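Local structure of 3,4-dihydroxy-2-butanone 4-phosphate synthase (Acinetobacter baumannii, 6MNZ) at residues 41-44 with 45-48; 115-118 with 119-122. The protein probably converts D-ribulose 5-phosphate into 3,4-dihydroxy-2-butanone 4-phosphate and formate, a step of riboflavin biosynthesis that depends on magnesium or manganese. All coordinates share one frame; numbering follows the deposited sequence.

Interaction 1. Residues 41-44 with 45-48; sequences RPED and INFM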
loop_
_atom_site.group_PDB
_atom_site.type_symbol
_atom_site.label_atom_id
_atom_site.label_comp_id
_atom_site.label_asym_id
_atom_site.label_seq_id
_atom_site.Cartn_x
_atom_site.Cartn_y
_atom_site.Cartn_z
ATOM N N ARG A 41 -14.863 -34.630 -9.018
ATOM C CA ARG A 41 -16.024 -35.494 -9.166
ATOM C C ARG A 41 -16.803 -35.516 -7.862
ATOM O O ARG A 41 -16.283 -35.114 -6.816
ATOM C CB ARG A 41 -15.608 -36.922 -9.552
ATOM C CG ARG A 41 -14.690 -36.990 -10.765
ATOM C CD ARG A 41 -14.035 -38.354 -10.900
ATOM N NE ARG A 41 -13.296 -38.732 -9.700
ATOM C CZ ARG A 41 -12.646 -39.882 -9.550
ATOM N NH1 ARG A 41 -12.444 -40.673 -10.594
ATOM N NH2 ARG A 41 -12.085 -40.177 -8.384
ATOM N N PRO A 42 -18.106 -35.813 -7.923
ATOM C CA PRO A 42 -18.911 -35.867 -6.694
ATOM C C PRO A 42 -18.196 -36.536 -5.532
ATOM O O PRO A 42 -18.106 -35.962 -4.443
ATOM C CB PRO A 42 -20.146 -36.667 -7.125
ATOM C CG PRO A 42 -20.304 -36.343 -8.585
ATOM C CD PRO A 42 -18.925 -36.030 -9.132
ATOM N N GLU A 43 -17.654 -37.734 -5.756
ATOM C CA GLU A 43 -17.004 -38.462 -4.673
ATOM C C GLU A 43 -15.737 -37.770 -4.190
ATOM O O GLU A 43 -15.322 -37.997 -3.049
ATOM C CB GLU A 43 -16.672 -39.889 -5.112
ATOM C CG GLU A 43 -17.568 -40.963 -4.505
ATOM C CD GLU A 43 -17.630 -40.897 -2.988
ATOM O OE1 GLU A 43 -18.720 -40.603 -2.455
ATOM O OE2 GLU A 43 -16.564 -40.991 -2.342
ATOM N N ASP A 44 -15.172 -36.860 -4.986
ATOM C CA ASP A 44 -14.014 -36.100 -4.527
ATOM C C ASP A 44 -14.421 -35.033 -3.518
ATOM O O ASP A 44 -13.811 -34.920 -2.449
ATOM C CB ASP A 44 -13.296 -35.468 -5.719
ATOM C CG ASP A 44 -12.612 -36.496 -6.596
ATOM O OD1 ASP A 44 -11.654 -37.139 -6.120
ATOM O OD2 ASP A 44 -12.984 -36.609 -7.784
ATOM N N ILE A 45 -15.510 -34.313 -3.791
ATOM C CA ILE A 45 -16.024 -33.353 -2.818
ATOM C C ILE A 45 -16.438 -34.068 -1.540
ATOM O O ILE A 45 -16.201 -33.575 -0.430
ATOM C CB ILE A 45 -17.195 -32.554 -3.420
ATOM C CG1 ILE A 45 -16.786 -31.906 -4.746
ATOM C CG2 ILE A 45 -17.675 -31.494 -2.439
ATOM C CD1 ILE A 45 -15.560 -31.020 -4.652
ATOM N N ASN A 46 -17.025 -35.260 -1.669
ATOM C CA ASN A 46 -17.502 -35.975 -0.490
ATOM C C ASN A 46 -16.343 -36.432 0.387
ATOM O O ASN A 46 -16.435 -36.384 1.618
ATOM C CB ASN A 46 -18.355 -37.171 -0.908
ATOM C CG ASN A 46 -18.936 -37.912 0.280
ATOM O OD1 ASN A 46 -18.719 -39.113 0.443
ATOM N ND2 ASN A 46 -19.668 -37.197 1.128
ATOM N N PHE A 47 -15.260 -36.915 -0.226
ATOM C CA PHE A 47 -14.061 -37.230 0.542
ATOM C C PHE A 47 -13.540 -36.000 1.272
ATOM O O PHE A 47 -13.104 -36.091 2.426
ATOM C CB PHE A 47 -12.981 -37.803 -0.374
ATOM C CG PHE A 47 -11.714 -38.168 0.342
ATOM C CD1 PHE A 47 -10.662 -37.272 0.415
ATOM C CD2 PHE A 47 -11.577 -39.402 0.951
ATOM C CE1 PHE A 47 -9.533 -37.566 1.153
ATOM C CE2 PHE A 47 -10.458 -39.697 1.701
ATOM C CZ PHE A 47 -9.415 -38.796 1.763
ATOM N N MET A 48 -13.665 -34.825 0.652
ATOM C CA MET A 48 -13.137 -33.609 1.261
ATOM C C MET A 48 -13.933 -33.230 2.504
ATOM O O MET A 48 -13.366 -33.065 3.589
ATOM C CB MET A 48 -13.152 -32.471 0.242
ATOM C CG MET A 48 -12.028 -32.551 -0.774
ATOM S SD MET A 48 -11.885 -31.054 -1.760
ATOM C CE MET A 48 -10.157 -31.114 -2.224
#
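Glu43 and Asn46 run side by side and point the same way on the first turn of helix 42-52, the helix of a beta-alpha-beta crossover between parallel strands 31-36 and 57-60. Their carboxylate and amide planes stand 71° apart, and Glu43 OE1 comes 3.8 Å from Asn46 CB. Ile45 takes a different flank: its CB lies 3.7 Å from Pro42 O, and its side chain packs on Ala105 and Ile108 of helix 101-112. Phe47 has CG anti to the backbone N (chi1 -179°), which carries its ring away from Glu43 toward His185, while Met48 sends CG alongside Asp44 O and reaches Leu33 and Val161 on the sheet. Four successive i to i+4 backbone bonds hold the helix beneath these side chains, from Ile45 N to Arg41 O (3.2 Å) through Met48 N to Asp44 O (3.1 Å). Arg41, the N-cap, also takes the N-H of Asp44 N on its O, at 2.8 Å. Arg41 N gives a weak hydrogen bond to Asp44 OD2, half of a capping box. Arg41 NE makes a salt bridge with Asp44 OD2 at 2.9 Å, meeting it on the syn side, 26° out of the carboxylate plane.

Interaction 2. Residues 115-118 with 119-122; sequences HAKP and TDIV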
loop_
_atom_site.group_PDB
_atom_site.type_symbol
_atom_site.label_atom_id
_atom_site.label_comp_id
_atom_site.label_asym_id
_atom_site.label_seq_id
_atom_site.Cartn_x
_atom_site.Cartn_y
_atom_site.Cartn_z
ATOM N N HIS A 115 -15.015 -22.597 -21.965
ATOM C CA HIS A 115 -15.576 -21.360 -22.497
ATOM C C HIS A 115 -16.737 -20.862 -21.638
ATOM O O HIS A 115 -17.740 -20.360 -22.148
ATOM C CB HIS A 115 -16.025 -21.551 -23.944
ATOM C CG HIS A 115 -14.934 -22.022 -24.857
ATOM N ND1 HIS A 115 -13.917 -21.197 -25.288
ATOM C CD2 HIS A 115 -14.680 -23.241 -25.387
ATOM C CE1 HIS A 115 -13.072 -21.894 -26.028
ATOM N NE2 HIS A 115 -13.507 -23.140 -26.095
ATOM N N ALA A 116 -16.634 -21.053 -20.324
ATOM C CA ALA A 116 -17.729 -20.720 -19.425
ATOM C C ALA A 116 -18.085 -19.243 -19.532
ATOM O O ALA A 116 -17.235 -18.392 -19.805
ATOM C CB ALA A 116 -17.356 -21.062 -17.982
ATOM N N LYS A 117 -19.361 -18.947 -19.335
ATOM C CA LYS A 117 -19.877 -17.589 -19.294
ATOM C C LYS A 117 -20.238 -17.188 -17.871
ATOM O O LYS A 117 -20.376 -18.037 -16.984
ATOM C CB LYS A 117 -21.112 -17.464 -20.193
ATOM C CG LYS A 117 -20.852 -17.785 -21.652
ATOM C CD LYS A 117 -20.039 -16.689 -22.322
ATOM C CE LYS A 117 -20.047 -16.839 -23.836
ATOM N NZ LYS A 117 -19.354 -15.707 -24.512
ATOM N N PRO A 118 -20.472 -15.897 -17.632
ATOM C CA PRO A 118 -21.025 -15.492 -16.328
ATOM C C PRO A 118 -22.415 -16.042 -16.070
ATOM O O PRO A 118 -22.842 -16.080 -14.910
ATOM C CB PRO A 118 -21.028 -13.959 -16.404
ATOM C CG PRO A 118 -19.995 -13.622 -17.426
ATOM C CD PRO A 118 -20.031 -14.739 -18.432
ATOM N N THR A 119 -23.212 -16.234 -17.122
ATOM C CA THR A 119 -24.557 -16.775 -16.980
ATOM C C THR A 119 -24.576 -18.288 -16.802
ATOM O O THR A 119 -25.610 -18.833 -16.402
ATOM C CB THR A 119 -25.406 -16.406 -18.200
ATOM O OG1 THR A 119 -25.203 -15.027 -18.532
ATOM C CG2 THR A 119 -26.880 -16.638 -17.917
ATOM N N ASP A 120 -23.442 -18.961 -16.988
ATOM C CA ASP A 120 -23.287 -20.327 -16.506
ATOM C C ASP A 120 -23.287 -20.427 -14.985
ATOM O O ASP A 120 -23.156 -21.540 -14.463
ATOM C CB ASP A 120 -21.992 -20.928 -17.058
ATOM C CG ASP A 120 -22.052 -21.171 -18.553
ATOM O OD1 ASP A 120 -20.980 -21.363 -19.166
ATOM O OD2 ASP A 120 -23.157 -21.083 -19.129
ATOM N N ILE A 121 -23.342 -19.306 -14.267
ATOM C CA ILE A 121 -22.978 -19.267 -12.855
ATOM C C ILE A 121 -23.722 -18.113 -12.197
ATOM O O ILE A 121 -24.164 -17.176 -12.867
ATOM C CB ILE A 121 -21.444 -19.139 -12.683
ATOM C CG1 ILE A 121 -21.017 -19.536 -11.268
ATOM C CG2 ILE A 121 -20.965 -17.717 -13.006
ATOM C CD1 ILE A 121 -21.196 -21.020 -10.943
ATOM N N VAL A 122 -23.932 -18.229 -10.887
ATOM C CA VAL A 122 -24.704 -17.255 -10.127
ATOM C C VAL A 122 -24.069 -17.092 -8.750
ATOM O O VAL A 122 -23.354 -17.969 -8.265
ATOM C CB VAL A 122 -26.192 -17.661 -9.997
ATOM C CG1 VAL A 122 -26.883 -17.602 -11.352
ATOM C CG2 VAL A 122 -26.335 -19.050 -9.384
#
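Asp120 reaches back over three residues to Lys117, where its OD1 accepts the N-H of Lys117 N at 2.9 Å. The N-H points almost straight at the oxygen (168°), yet it arrives from above the carboxylate, 63° out of the plane. With CG beside its own backbone N (chi1 -69°), the carboxylate folds toward residues 116-117, and Asp120 OD1 lies 3.3 Å from Ala116 CA. In the reverse direction Asp120 N donates to Lys117 O at 3.2 Å, entering from above the carbonyl plane. The two bonds thus join the same pair of residues round a type I beta turn, whose corners Pro118 and Thr119 both have right-handed helical backbone torsions. A second turn overlaps it, closed by a weak bond from Ile121 N to Pro118 O (3.3 Å). Ile121 sets CG2 against that carbonyl oxygen, while the end of the side chain leads away from the turn; the side chain packs on Leu68 of helix 62-68. Farther out, Gln67 NE2 of that helix hydrogen-bonds Ala116 O, Pro118 lies on Asn69, and Val122 is paired through its backbone with Ala91 of the short strand 90-91.

In the fold
Interactions 1 and 2 lie on the same side of the chain's centre, within the DHBP synthase region, with their centres 22 Å apart and nearest atoms about 13 Å apart, so they do not touch. Helix 101-112 relates them: one face of it meets the start of helix 42-52, and the loop leaving it carries residues 115-122 before strand 127-131. Their relation to the active site differs. The side chain of Met48 is about 7 Å from that of Asp32, a predicted substrate-binding residue, and about 8 Å from that of Glu164, predicted to be essential for catalysis. Interaction 2 is remote from these sites.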